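Local coordinates for cyclopropane mycolic acid synthase 3 (Mycobacterium tuberculosis, PDB 1L1E), which probably converts a double bond of alpha mycolic acids into a cyclopropane ring, transferring a methylene group from S-adenosyl-L-methionine during cell-envelope lipid synthesis, at residues G74-I83 with Q99-M110; P129-E140 with T157-T168. All blocks are in the same frame, centred on the assembly; numbering follows the deposited sequence.

Contact 1. Residues G74-I83 with Q99-M110. With SAH (S-adenosyl-L-homocysteine), chain D.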
loop_
_atom_site.group_PDB
_atom_site.type_symbol
_atom_site.label_atom_id
_atom_site.label_comp_id
_atom_site.label_asym_id
_atom_site.label_seq_id
_atom_site.Cartn_x
_atom_site.Cartn_y
_atom_site.Cartn_z
ATOM N N GLY A 74 -7.092 -4.073 -0.064
ATOM C CA GLY A 74 -7.853 -3.093 0.686
ATOM C C GLY A 74 -9.329 -3.106 0.307
ATOM O O GLY A 74 -9.946 -4.170 0.167
ATOM N N TRP A 75 -9.903 -1.920 0.128
ATOM C CA TRP A 75 -11.312 -1.819 -0.220
ATOM C C TRP A 75 -11.656 -1.837 -1.706
ATOM O O TRP A 75 -12.746 -1.423 -2.101
ATOM C CB TRP A 75 -11.915 -0.597 0.460
ATOM C CG TRP A 75 -12.102 -0.822 1.932
ATOM C CD1 TRP A 75 -13.154 -1.448 2.539
ATOM C CD2 TRP A 75 -11.211 -0.429 2.978
ATOM N NE1 TRP A 75 -12.976 -1.463 3.899
ATOM C CE2 TRP A 75 -11.792 -0.844 4.200
ATOM C CE3 TRP A 75 -9.977 0.234 3.007
ATOM C CZ2 TRP A 75 -11.178 -0.615 5.447
ATOM C CZ3 TRP A 75 -9.366 0.463 4.245
ATOM C CH2 TRP A 75 -9.970 0.039 5.447
ATOM N N GLY A 76 -10.713 -2.300 -2.524
ATOM C CA GLY A 76 -10.955 -2.449 -3.950
ATOM C C GLY A 76 -10.802 -1.365 -5.003
ATOM O O GLY A 76 -10.958 -1.679 -6.180
ATOM N N ALA A 77 -10.494 -0.124 -4.636
ATOM C CA ALA A 77 -10.367 0.944 -5.641
ATOM C C ALA A 77 -9.417 0.639 -6.809
ATOM O O ALA A 77 -9.684 1.036 -7.955
ATOM C CB ALA A 77 -9.940 2.264 -4.965
ATOM N N THR A 78 -8.314 -0.056 -6.527
ATOM C CA THR A 78 -7.336 -0.371 -7.565
ATOM C C THR A 78 -7.916 -1.351 -8.584
ATOM O O THR A 78 -7.788 -1.163 -9.797
ATOM C CB THR A 78 -6.036 -0.971 -6.956
ATOM O OG1 THR A 78 -5.473 -0.056 -6.004
ATOM C CG2 THR A 78 -5.009 -1.239 -8.049
ATOM N N MET A 79 -8.551 -2.408 -8.094
ATOM C CA MET A 79 -9.130 -3.380 -8.999
ATOM C C MET A 79 -10.292 -2.755 -9.771
ATOM O O MET A 79 -10.471 -3.042 -10.951
ATOM C CB MET A 79 -9.599 -4.620 -8.238
ATOM C CG MET A 79 -8.462 -5.436 -7.633
ATOM S SD MET A 79 -9.023 -7.024 -6.975
ATOM C CE MET A 79 -9.742 -6.499 -5.465
ATOM N N ARG A 80 -11.083 -1.905 -9.119
ATOM C CA ARG A 80 -12.185 -1.279 -9.842
ATOM C C ARG A 80 -11.623 -0.438 -10.984
ATOM O O ARG A 80 -12.130 -0.479 -12.099
ATOM C CB ARG A 80 -13.028 -0.379 -8.936
ATOM C CG ARG A 80 -14.281 0.091 -9.656
ATOM C CD ARG A 80 -14.880 1.356 -9.095
ATOM N NE ARG A 80 -16.048 1.715 -9.891
ATOM C CZ ARG A 80 -17.240 1.143 -9.758
ATOM N NH1 ARG A 80 -17.422 0.197 -8.847
ATOM N NH2 ARG A 80 -18.241 1.496 -10.556
ATOM N N ARG A 81 -10.574 0.331 -10.699
ATOM C CA ARG A 81 -9.951 1.155 -11.722
ATOM C C ARG A 81 -9.409 0.269 -12.850
ATOM O O ARG A 81 -9.628 0.551 -14.031
ATOM C CB ARG A 81 -8.809 1.988 -11.124
ATOM C CG ARG A 81 -8.162 2.967 -12.112
ATOM C CD ARG A 81 -9.106 4.119 -12.473
ATOM N NE ARG A 81 -8.384 5.215 -13.104
ATOM C CZ ARG A 81 -8.916 6.387 -13.447
ATOM N NH1 ARG A 81 -10.201 6.643 -13.226
ATOM N NH2 ARG A 81 -8.151 7.310 -14.010
ATOM N N ALA A 82 -8.696 -0.795 -12.490
ATOM C CA ALA A 82 -8.137 -1.710 -13.493
ATOM C C ALA A 82 -9.207 -2.204 -14.469
ATOM O O ALA A 82 -8.971 -2.290 -15.679
ATOM C CB ALA A 82 -7.473 -2.906 -12.808
ATOM N N ILE A 83 -10.379 -2.538 -13.939
ATOM C CA ILE A 83 -11.473 -3.031 -14.777
ATOM C C ILE A 83 -11.991 -1.932 -15.696
ATOM O O ILE A 83 -11.986 -2.078 -16.916
ATOM C CB ILE A 83 -12.671 -3.525 -13.927
ATOM C CG1 ILE A 83 -12.252 -4.702 -13.046
ATOM C CG2 ILE A 83 -13.826 -3.931 -14.854
ATOM C CD1 ILE A 83 -13.363 -5.237 -12.160
ATOM N N GLN A 99 -13.102 -5.868 4.341
ATOM C CA GLN A 99 -12.717 -5.525 2.970
ATOM C C GLN A 99 -13.189 -6.568 1.968
ATOM O O GLN A 99 -13.701 -6.224 0.899
ATOM C CB GLN A 99 -11.195 -5.354 2.878
ATOM C CG GLN A 99 -10.669 -4.198 3.735
ATOM C CD GLN A 99 -9.148 -4.071 3.745
ATOM O OE1 GLN A 99 -8.606 -3.093 4.262
ATOM N NE2 GLN A 99 -8.462 -5.051 3.185
ATOM N N ALA A 100 -13.022 -7.844 2.306
ATOM C CA ALA A 100 -13.449 -8.903 1.395
ATOM C C ALA A 100 -14.940 -8.756 1.098
ATOM O O ALA A 100 -15.354 -8.771 -0.055
ATOM C CB ALA A 100 -13.160 -10.271 1.993
ATOM N N GLY A 101 -15.743 -8.610 2.143
ATOM C CA GLY A 101 -17.169 -8.451 1.938
ATOM C C GLY A 101 -17.465 -7.190 1.145
ATOM O O GLY A 101 -18.263 -7.224 0.210
ATOM N N HIS A 102 -16.834 -6.074 1.518
ATOM C CA HIS A 102 -17.049 -4.820 0.813
ATOM C C HIS A 102 -16.683 -4.937 -0.662
ATOM O O HIS A 102 -17.439 -4.493 -1.531
ATOM C CB HIS A 102 -16.238 -3.691 1.453
ATOM C CG HIS A 102 -16.399 -2.370 0.766
ATOM N ND1 HIS A 102 -15.759 -2.060 -0.415
ATOM C CD2 HIS A 102 -17.141 -1.283 1.089
ATOM C CE1 HIS A 102 -16.098 -0.839 -0.790
ATOM N NE2 HIS A 102 -16.936 -0.345 0.105
ATOM N N VAL A 103 -15.531 -5.536 -0.957
ATOM C CA VAL A 103 -15.119 -5.679 -2.357
ATOM C C VAL A 103 -16.035 -6.614 -3.163
ATOM O O VAL A 103 -16.254 -6.390 -4.342
ATOM C CB VAL A 103 -13.662 -6.189 -2.486
ATOM C CG1 VAL A 103 -13.334 -6.470 -3.944
ATOM C CG2 VAL A 103 -12.685 -5.138 -1.927
ATOM N N GLN A 104 -16.550 -7.666 -2.536
ATOM C CA GLN A 104 -17.420 -8.596 -3.253
ATOM C C GLN A 104 -18.733 -7.884 -3.574
ATOM O O GLN A 104 -19.256 -8.010 -4.676
ATOM C CB GLN A 104 -17.673 -9.853 -2.415
ATOM C CG GLN A 104 -18.548 -10.921 -3.094
ATOM C CD GLN A 104 -17.909 -11.528 -4.339
ATOM O OE1 GLN A 104 -18.334 -11.261 -5.466
ATOM N NE2 GLN A 104 -16.883 -12.348 -4.138
ATOM N N LYS A 105 -19.264 -7.135 -2.614
ATOM C CA LYS A 105 -20.499 -6.393 -2.848
ATOM C C LYS A 105 -20.252 -5.438 -4.014
ATOM O O LYS A 105 -21.080 -5.312 -4.922
ATOM C CB LYS A 105 -20.895 -5.601 -1.599
ATOM C CG LYS A 105 -22.132 -4.735 -1.782
ATOM C CD LYS A 105 -22.615 -4.175 -0.450
ATOM C CE LYS A 105 -23.937 -3.434 -0.602
ATOM N NZ LYS A 105 -24.492 -2.994 0.714
ATOM N N MET A 106 -19.099 -4.777 -3.985
ATOM C CA MET A 106 -18.718 -3.842 -5.032
ATOM C C MET A 106 -18.765 -4.587 -6.358
ATOM O O MET A 106 -19.431 -4.155 -7.307
ATOM C CB MET A 106 -17.296 -3.317 -4.781
ATOM C CG MET A 106 -16.907 -2.114 -5.633
ATOM S SD MET A 106 -15.128 -1.803 -5.675
ATOM C CE MET A 106 -15.046 -0.057 -5.282
ATOM N N PHE A 107 -18.059 -5.712 -6.418
ATOM C CA PHE A 107 -18.013 -6.535 -7.622
ATOM C C PHE A 107 -19.406 -6.951 -8.128
ATOM O O PHE A 107 -19.665 -6.911 -9.335
ATOM C CB PHE A 107 -17.177 -7.796 -7.373
ATOM C CG PHE A 107 -15.683 -7.568 -7.396
ATOM C CD1 PHE A 107 -14.819 -8.585 -7.009
ATOM C CD2 PHE A 107 -15.140 -6.357 -7.821
ATOM C CE1 PHE A 107 -13.441 -8.406 -7.043
ATOM C CE2 PHE A 107 -13.759 -6.169 -7.859
ATOM C CZ PHE A 107 -12.910 -7.196 -7.469
ATOM N N ASP A 108 -20.279 -7.360 -7.205
ATOM C CA ASP A 108 -21.637 -7.796 -7.542
ATOM C C ASP A 108 -22.513 -6.665 -8.097
ATOM O O ASP A 108 -23.474 -6.919 -8.832
ATOM C CB ASP A 108 -22.340 -8.391 -6.314
ATOM C CG ASP A 108 -21.684 -9.668 -5.812
ATOM O OD1 ASP A 108 -21.039 -10.374 -6.606
ATOM O OD2 ASP A 108 -21.834 -9.975 -4.614
ATOM N N GLN A 109 -22.186 -5.424 -7.743
ATOM C CA GLN A 109 -22.960 -4.274 -8.201
ATOM C C GLN A 109 -22.609 -3.789 -9.604
ATOM O O GLN A 109 -23.479 -3.308 -10.334
ATOM C CB GLN A 109 -22.814 -3.116 -7.215
ATOM C CG GLN A 109 -23.525 -3.347 -5.897
ATOM C CD GLN A 109 -23.183 -2.298 -4.850
ATOM O OE1 GLN A 109 -23.793 -2.259 -3.787
ATOM N NE2 GLN A 109 -22.199 -1.452 -5.145
ATOM N N MET A 110 -21.344 -3.921 -9.988
ATOM C CA MET A 110 -20.929 -3.466 -11.305
ATOM C C MET A 110 -21.213 -4.484 -12.398
ATOM O O MET A 110 -21.405 -5.666 -12.132
ATOM C CB MET A 110 -19.439 -3.070 -11.296
ATOM C CG MET A 110 -18.471 -4.062 -10.661
ATOM S SD MET A 110 -16.796 -3.336 -10.420
ATOM C CE MET A 110 -17.021 -2.537 -8.885
HETATM N N SAH D . -3.635 -1.842 -1.292
HETATM C CA SAH D . -4.753 -1.169 -0.627
HETATM C CB SAH D . -4.788 -1.525 0.875
HETATM C CG SAH D . -3.517 -1.234 1.678
HETATM S SD SAH D . -3.644 -1.672 3.419
HETATM C C SAH D . -4.640 0.356 -0.785
HETATM O O SAH D . -3.692 0.804 -1.437
HETATM O OXT SAH D . -5.482 1.078 -0.232
HETATM C "C5'" SAH D . -2.823 -3.303 3.430
HETATM C "C4'" SAH D . -3.589 -4.420 2.710
HETATM O "O4'" SAH D . -2.776 -5.612 2.514
HETATM C "C3'" SAH D . -4.819 -4.902 3.476
HETATM O "O3'" SAH D . -5.849 -5.196 2.504
HETATM C "C2'" SAH D . -4.336 -6.147 4.166
HETATM O "O2'" SAH D . -5.418 -6.978 4.596
HETATM C "C1'" SAH D . -3.471 -6.744 3.098
HETATM N N9 SAH D . -2.504 -7.756 3.578
HETATM C C8 SAH D . -1.610 -7.720 4.601
HETATM N N7 SAH D . -0.875 -8.766 4.783
HETATM C C5 SAH D . -1.310 -9.617 3.774
HETATM C C6 SAH D . -0.939 -10.943 3.373
HETATM N N6 SAH D . 0.015 -11.653 3.994
HETATM N N1 SAH D . -1.601 -11.500 2.295
HETATM C C2 SAH D . -2.563 -10.787 1.660
HETATM N N3 SAH D . -2.992 -9.540 1.945
HETATM C C4 SAH D . -2.317 -9.008 3.025
HETATM O O HOH W 1 -20.154 -1.542 -7.877
#

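Contact 2. Residues P129-E140 with T157-T168. With SAH (S-adenosyl-L-homocysteine), chain D; CO3 (carbonate ion), chain C.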
loop_
_atom_site.group_PDB
_atom_site.type_symbol
_atom_site.label_atom_id
_atom_site.label_comp_id
_atom_site.label_asym_id
_atom_site.label_seq_id
_atom_site.Cartn_x
_atom_site.Cartn_y
_atom_site.Cartn_z
ATOM N N PRO A 129 -1.965 -18.916 -12.179
ATOM C CA PRO A 129 -1.238 -18.121 -13.172
ATOM C C PRO A 129 -1.967 -16.807 -13.491
ATOM O O PRO A 129 -3.134 -16.818 -13.867
ATOM C CB PRO A 129 -1.193 -19.047 -14.389
ATOM C CG PRO A 129 -1.255 -20.420 -13.785
ATOM C CD PRO A 129 -2.292 -20.250 -12.713
ATOM N N VAL A 130 -1.283 -15.683 -13.321
ATOM C CA VAL A 130 -1.857 -14.377 -13.646
ATOM C C VAL A 130 -0.855 -13.660 -14.544
ATOM O O VAL A 130 0.316 -14.043 -14.597
ATOM C CB VAL A 130 -2.130 -13.517 -12.391
ATOM C CG1 VAL A 130 -3.125 -14.227 -11.489
ATOM C CG2 VAL A 130 -0.830 -13.214 -11.657
ATOM N N ASP A 131 -1.303 -12.623 -15.244
ATOM C CA ASP A 131 -0.425 -11.899 -16.155
ATOM C C ASP A 131 0.452 -10.841 -15.501
ATOM O O ASP A 131 1.611 -10.657 -15.894
ATOM C CB ASP A 131 -1.244 -11.230 -17.262
ATOM C CG ASP A 131 -1.923 -12.229 -18.172
ATOM O OD1 ASP A 131 -1.209 -13.058 -18.781
ATOM O OD2 ASP A 131 -3.168 -12.177 -18.278
ATOM N N ARG A 132 -0.104 -10.152 -14.512
ATOM C CA ARG A 132 0.597 -9.074 -13.830
ATOM C C ARG A 132 0.180 -9.043 -12.372
ATOM O O ARG A 132 -0.833 -9.637 -11.997
ATOM C CB ARG A 132 0.243 -7.728 -14.483
ATOM C CG ARG A 132 0.514 -7.646 -15.986
ATOM C CD ARG A 132 2.001 -7.655 -16.279
ATOM N NE ARG A 132 2.308 -7.285 -17.662
ATOM C CZ ARG A 132 2.355 -8.135 -18.687
ATOM N NH1 ARG A 132 2.118 -9.428 -18.509
ATOM N NH2 ARG A 132 2.644 -7.690 -19.899
ATOM N N ILE A 133 0.955 -8.328 -11.559
ATOM C CA ILE A 133 0.679 -8.223 -10.130
ATOM C C ILE A 133 0.928 -6.809 -9.638
ATOM O O ILE A 133 1.838 -6.121 -10.112
ATOM C CB ILE A 133 1.585 -9.173 -9.317
ATOM C CG1 ILE A 133 1.271 -10.624 -9.656
ATOM C CG2 ILE A 133 1.396 -8.938 -7.809
ATOM C CD1 ILE A 133 2.269 -11.605 -9.028
ATOM N N VAL A 134 0.107 -6.376 -8.692
ATOM C CA VAL A 134 0.247 -5.061 -8.094
ATOM C C VAL A 134 0.058 -5.246 -6.589
ATOM O O VAL A 134 -0.857 -5.953 -6.149
ATOM C CB VAL A 134 -0.825 -4.069 -8.642
ATOM C CG1 VAL A 134 -2.240 -4.558 -8.288
ATOM C CG2 VAL A 134 -0.586 -2.679 -8.066
ATOM N N SER A 135 0.930 -4.632 -5.798
ATOM C CA SER A 135 0.838 -4.727 -4.344
ATOM C C SER A 135 1.201 -3.362 -3.770
ATOM O O SER A 135 2.346 -2.923 -3.866
ATOM C CB SER A 135 1.796 -5.789 -3.806
ATOM O OG SER A 135 1.595 -5.970 -2.411
ATOM N N ILE A 136 0.219 -2.695 -3.176
ATOM C CA ILE A 136 0.425 -1.359 -2.650
ATOM C C ILE A 136 0.152 -1.264 -1.159
ATOM O O ILE A 136 -0.989 -1.399 -0.724
ATOM C CB ILE A 136 -0.491 -0.349 -3.405
ATOM C CG1 ILE A 136 -0.132 -0.338 -4.889
ATOM C CG2 ILE A 136 -0.339 1.046 -2.835
ATOM C CD1 ILE A 136 -1.153 0.413 -5.754
ATOM N N GLY A 137 1.209 -1.027 -0.385
ATOM C CA GLY A 137 1.077 -0.888 1.049
ATOM C C GLY A 137 0.767 -2.169 1.803
ATOM O O GLY A 137 0.238 -2.119 2.920
ATOM N N ALA A 138 1.084 -3.314 1.213
ATOM C CA ALA A 138 0.828 -4.591 1.888
ATOM C C ALA A 138 2.112 -5.171 2.477
ATOM O O ALA A 138 2.120 -5.701 3.592
ATOM C CB ALA A 138 0.236 -5.581 0.914
ATOM N N PHE A 139 3.181 -5.070 1.693
ATOM C CA PHE A 139 4.505 -5.578 2.031
ATOM C C PHE A 139 4.990 -5.240 3.445
ATOM O O PHE A 139 5.696 -6.034 4.062
ATOM C CB PHE A 139 5.504 -5.042 1.000
ATOM C CG PHE A 139 6.815 -5.754 0.990
ATOM C CD1 PHE A 139 6.957 -6.959 0.324
ATOM C CD2 PHE A 139 7.911 -5.223 1.652
ATOM C CE1 PHE A 139 8.184 -7.629 0.316
ATOM C CE2 PHE A 139 9.137 -5.877 1.653
ATOM C CZ PHE A 139 9.278 -7.083 0.985
ATOM N N GLU A 140 4.623 -4.066 3.951
ATOM C CA GLU A 140 5.036 -3.645 5.288
ATOM C C GLU A 140 4.485 -4.546 6.393
ATOM O O GLU A 140 5.002 -4.546 7.512
ATOM C CB GLU A 140 4.595 -2.202 5.559
ATOM C CG GLU A 140 5.173 -1.180 4.594
ATOM C CD GLU A 140 4.220 -0.840 3.459
ATOM O OE1 GLU A 140 3.601 -1.770 2.877
ATOM O OE2 GLU A 140 4.099 0.365 3.151
ATOM N N THR A 157 4.169 -17.267 -10.273
ATOM C CA THR A 157 2.808 -17.126 -10.773
ATOM C C THR A 157 2.781 -16.276 -12.039
ATOM O O THR A 157 1.847 -16.359 -12.831
ATOM C CB THR A 157 1.899 -16.474 -9.723
ATOM O OG1 THR A 157 2.448 -15.207 -9.344
ATOM C CG2 THR A 157 1.789 -17.363 -8.498
ATOM N N LEU A 158 3.815 -15.460 -12.214
ATOM C CA LEU A 158 3.933 -14.569 -13.358
ATOM C C LEU A 158 4.443 -15.278 -14.593
ATOM O O LEU A 158 5.145 -16.282 -14.497
ATOM C CB LEU A 158 4.881 -13.413 -13.033
ATOM C CG LEU A 158 4.401 -12.415 -11.981
ATOM C CD1 LEU A 158 5.525 -11.437 -11.631
ATOM C CD2 LEU A 158 3.174 -11.688 -12.519
ATOM N N PRO A 159 4.097 -14.754 -15.778
ATOM C CA PRO A 159 4.523 -15.329 -17.055
ATOM C C PRO A 159 5.901 -14.804 -17.449
ATOM O O PRO A 159 6.461 -13.936 -16.771
ATOM C CB PRO A 159 3.437 -14.865 -18.012
ATOM C CG PRO A 159 3.134 -13.492 -17.504
ATOM C CD PRO A 159 3.097 -13.691 -15.992
ATOM N N ALA A 160 6.442 -15.336 -18.543
ATOM C CA ALA A 160 7.750 -14.924 -19.041
ATOM C C ALA A 160 7.892 -13.405 -19.106
ATOM O O ALA A 160 8.917 -12.860 -18.692
ATOM C CB ALA A 160 7.988 -15.517 -20.416
ATOM N N ASP A 161 6.873 -12.727 -19.629
ATOM C CA ASP A 161 6.908 -11.266 -19.743
ATOM C C ASP A 161 6.135 -10.579 -18.627
ATOM O O ASP A 161 5.646 -9.461 -18.792
ATOM C CB ASP A 161 6.343 -10.814 -21.093
ATOM C CG ASP A 161 4.958 -11.369 -21.369
ATOM O OD1 ASP A 161 4.071 -11.254 -20.497
ATOM O OD2 ASP A 161 4.749 -11.914 -22.474
ATOM N N GLY A 162 6.032 -11.246 -17.488
ATOM C CA GLY A 162 5.309 -10.672 -16.374
ATOM C C GLY A 162 6.099 -9.634 -15.596
ATOM O O GLY A 162 7.331 -9.558 -15.658
ATOM N N LYS A 163 5.365 -8.817 -14.858
ATOM C CA LYS A 163 5.968 -7.789 -14.041
ATOM C C LYS A 163 5.060 -7.554 -12.861
ATOM O O LYS A 163 3.854 -7.796 -12.933
ATOM C CB LYS A 163 6.160 -6.490 -14.836
ATOM C CG LYS A 163 4.967 -6.080 -15.688
ATOM C CD LYS A 163 5.126 -6.544 -17.138
ATOM C CE LYS A 163 6.280 -5.822 -17.833
ATOM N NZ LYS A 163 6.496 -6.273 -19.245
ATOM N N MET A 164 5.659 -7.118 -11.760
ATOM C CA MET A 164 4.928 -6.821 -10.544
ATOM C C MET A 164 5.313 -5.407 -10.137
ATOM O O MET A 164 6.464 -4.985 -10.336
ATOM C CB MET A 164 5.313 -7.814 -9.432
ATOM C CG MET A 164 4.929 -7.387 -7.998
ATOM S SD MET A 164 4.911 -8.765 -6.775
ATOM C CE MET A 164 6.639 -9.156 -6.621
ATOM N N LEU A 165 4.349 -4.666 -9.607
ATOM C CA LEU A 165 4.618 -3.321 -9.129
ATOM C C LEU A 165 4.499 -3.474 -7.627
ATOM O O LEU A 165 3.420 -3.760 -7.117
ATOM C CB LEU A 165 3.575 -2.318 -9.636
ATOM C CG LEU A 165 3.774 -0.835 -9.257
ATOM C CD1 LEU A 165 3.505 -0.620 -7.781
ATOM C CD2 LEU A 165 5.200 -0.390 -9.616
ATOM N N LEU A 166 5.614 -3.297 -6.929
ATOM C CA LEU A 166 5.663 -3.424 -5.484
ATOM C C LEU A 166 5.828 -2.014 -4.922
ATOM O O LEU A 166 6.842 -1.374 -5.156
ATOM C CB LEU A 166 6.875 -4.279 -5.085
ATOM C CG LEU A 166 6.859 -5.159 -3.834
ATOM C CD1 LEU A 166 8.286 -5.264 -3.281
ATOM C CD2 LEU A 166 5.933 -4.603 -2.791
ATOM N N HIS A 167 4.830 -1.553 -4.178
ATOM C CA HIS A 167 4.825 -0.227 -3.580
ATOM C C HIS A 167 4.877 -0.433 -2.070
ATOM O O HIS A 167 4.004 -1.079 -1.493
ATOM C CB HIS A 167 3.548 0.501 -4.038
ATOM C CG HIS A 167 3.187 1.705 -3.228
ATOM N ND1 HIS A 167 2.673 2.847 -3.802
ATOM C CD2 HIS A 167 3.182 1.921 -1.892
ATOM C CE1 HIS A 167 2.365 3.712 -2.854
ATOM N NE2 HIS A 167 2.663 3.174 -1.685
ATOM N N THR A 168 5.911 0.108 -1.432
ATOM C CA THR A 168 6.081 -0.076 0.003
ATOM C C THR A 168 6.951 0.988 0.652
ATOM O O THR A 168 7.775 1.617 -0.007
ATOM C CB THR A 168 6.755 -1.444 0.287
ATOM O OG1 THR A 168 5.915 -2.495 -0.206
ATOM C CG2 THR A 168 6.988 -1.640 1.770
HETATM N N SAH D . -3.635 -1.842 -1.292
HETATM C CA SAH D . -4.753 -1.169 -0.627
HETATM C CB SAH D . -4.788 -1.525 0.875
HETATM C CG SAH D . -3.517 -1.234 1.678
HETATM S SD SAH D . -3.644 -1.672 3.419
HETATM C C SAH D . -4.640 0.356 -0.785
HETATM O O SAH D . -3.692 0.804 -1.437
HETATM O OXT SAH D . -5.482 1.078 -0.232
HETATM C "C5'" SAH D . -2.823 -3.303 3.430
HETATM C "C4'" SAH D . -3.589 -4.420 2.710
HETATM O "O4'" SAH D . -2.776 -5.612 2.514
HETATM C "C3'" SAH D . -4.819 -4.902 3.476
HETATM O "O3'" SAH D . -5.849 -5.196 2.504
HETATM C "C2'" SAH D . -4.336 -6.147 4.166
HETATM O "O2'" SAH D . -5.418 -6.978 4.596
HETATM C "C1'" SAH D . -3.471 -6.744 3.098
HETATM N N9 SAH D . -2.504 -7.756 3.578
HETATM C C8 SAH D . -1.610 -7.720 4.601
HETATM N N7 SAH D . -0.875 -8.766 4.783
HETATM C C5 SAH D . -1.310 -9.617 3.774
HETATM C C6 SAH D . -0.939 -10.943 3.373
HETATM N N6 SAH D . 0.015 -11.653 3.994
HETATM N N1 SAH D . -1.601 -11.500 2.295
HETATM C C2 SAH D . -2.563 -10.787 1.660
HETATM N N3 SAH D . -2.992 -9.540 1.945
HETATM C C4 SAH D . -2.317 -9.008 3.025
HETATM C C CO3 C . 2.222 2.892 1.779
HETATM O O1 CO3 C . 3.229 1.874 1.344
HETATM O O2 CO3 C . 1.795 2.925 3.073
HETATM O O3 CO3 C . 1.749 3.785 0.880
HETATM O O HOH W 2 2.902 -3.880 -1.037
#

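Contact 1. Residues G74-I83 with Q99-M110
In the Rossmann-like methyltransferase fold, the glycine-rich turn ahead of helix 77-86 and the start of helix 97-109 together grip the cofactor ribose, Gly74 meeting Gln99 there. The hydroxyl O3' of S-adenosyl-L-homocysteine accepts two hydrogen bonds, one from Gly74 N at 3.1 Å and a straighter one from Gln99 NE2 at 2.7 Å. Gly74 suits the turn because its phi is positive and a CB would run into the homocysteine chain. The extended side chain of Gln99 lies across Trp75: its CG sits over the five-membered ring, 3.6 Å from the centroid, a CH-pi contact, and its amide is turned 68° from the indole plane. Trp75 in turn points the CD1 edge of its ring at the face of His102, a T-shaped pair with planes at 90°, while its NE1 bonds to Asn98. Gly76, the N-cap, also has positive phi; a CB would press on Val103 CG2, 3.5 Å from Gly76 N, and on the preceding carbonyl.

Farther along, the axes of helix segments 77-83 and 99-109 run nearly parallel and approach to 11.1 Å. Met79 sets SD at the edge of the Phe107 ring, a Met-aromatic contact, and the bend beyond the sulfur (chi3 -78°) brings CE to 3.9 Å from Val103 CG1. The extended chain of Arg80 runs past Met106, whose CG lies at the guanidinium edge, while NE makes a salt bridge with Glu84. No direct hydrogen bond joins the segments, so packing probably sets their spacing; the ribose hydroxyl and a water on Met106 O, weakly held by Arg80 NH1, bridge them.

Contact 2. Residues P129-E140 with T157-T168
Ile136 and His167 meet at the cofactor end of two parallel strands, 132-136 and 163-170, neighbours in the central sheet and the two strands of a right-handed beta-alpha-beta crossover. Ile136 CG2, set anti to its own N (CG1 at chi1 -61°), lies over the centre of the imidazole, 3.5 Å from the centroid, a CH-pi contact. This flat packing, with Gln282 at ND1, holds the ring so that NE2 donates to O3 of the carbonate at 2.8 Å. On the other face of the sheet, beta-branched Ile133 wedges between neighbours: CG2 meets Met164 SD, while CD1 turns toward Leu158 CD2 and Thr157 OG1. At the opposite end Arg132 and Lys163 lie side by side, pointing the same way; the guanidinium has Asp161 O over one face, and NH1 makes a salt bridge with Asp161 OD1 whose hydrogen bond is weak, the guanidinium and carboxylate planes being 62° apart. Asp131 O, in the guanidinium plane, takes a straighter bond from NH1. At the C-terminal end of strand 132-136, Ile136 O accepts from the amino group of S-adenosyl-L-homocysteine. His167 O is gripped from opposite faces of its plane by Gly137 N at 3.0 Å and Thr168 OG1 at 2.7 Å.

How the contacts relate
From the N terminus, the chain leaves strand 67-71 through the glycine turn into helix 77-86, forms strand 89-94 and returns in helix 97-109, where contact 1 closes a short loop. Strand 116-120 then forms one edge of the sheet before the chain crosses back to strand 132-136. Helix 147-157 links this to strand 163-170, and contact 2 closes the second loop. The two loops lie in series, neither nesting nor crossing. Contact 1 ties two helices together on one side of the sheet, contact 2 two strands within it. Their centres are 18 Å apart and they do not touch, yet S-adenosyl-L-homocysteine joins them: contact 1 holds its ribose, contact 2 its amino group.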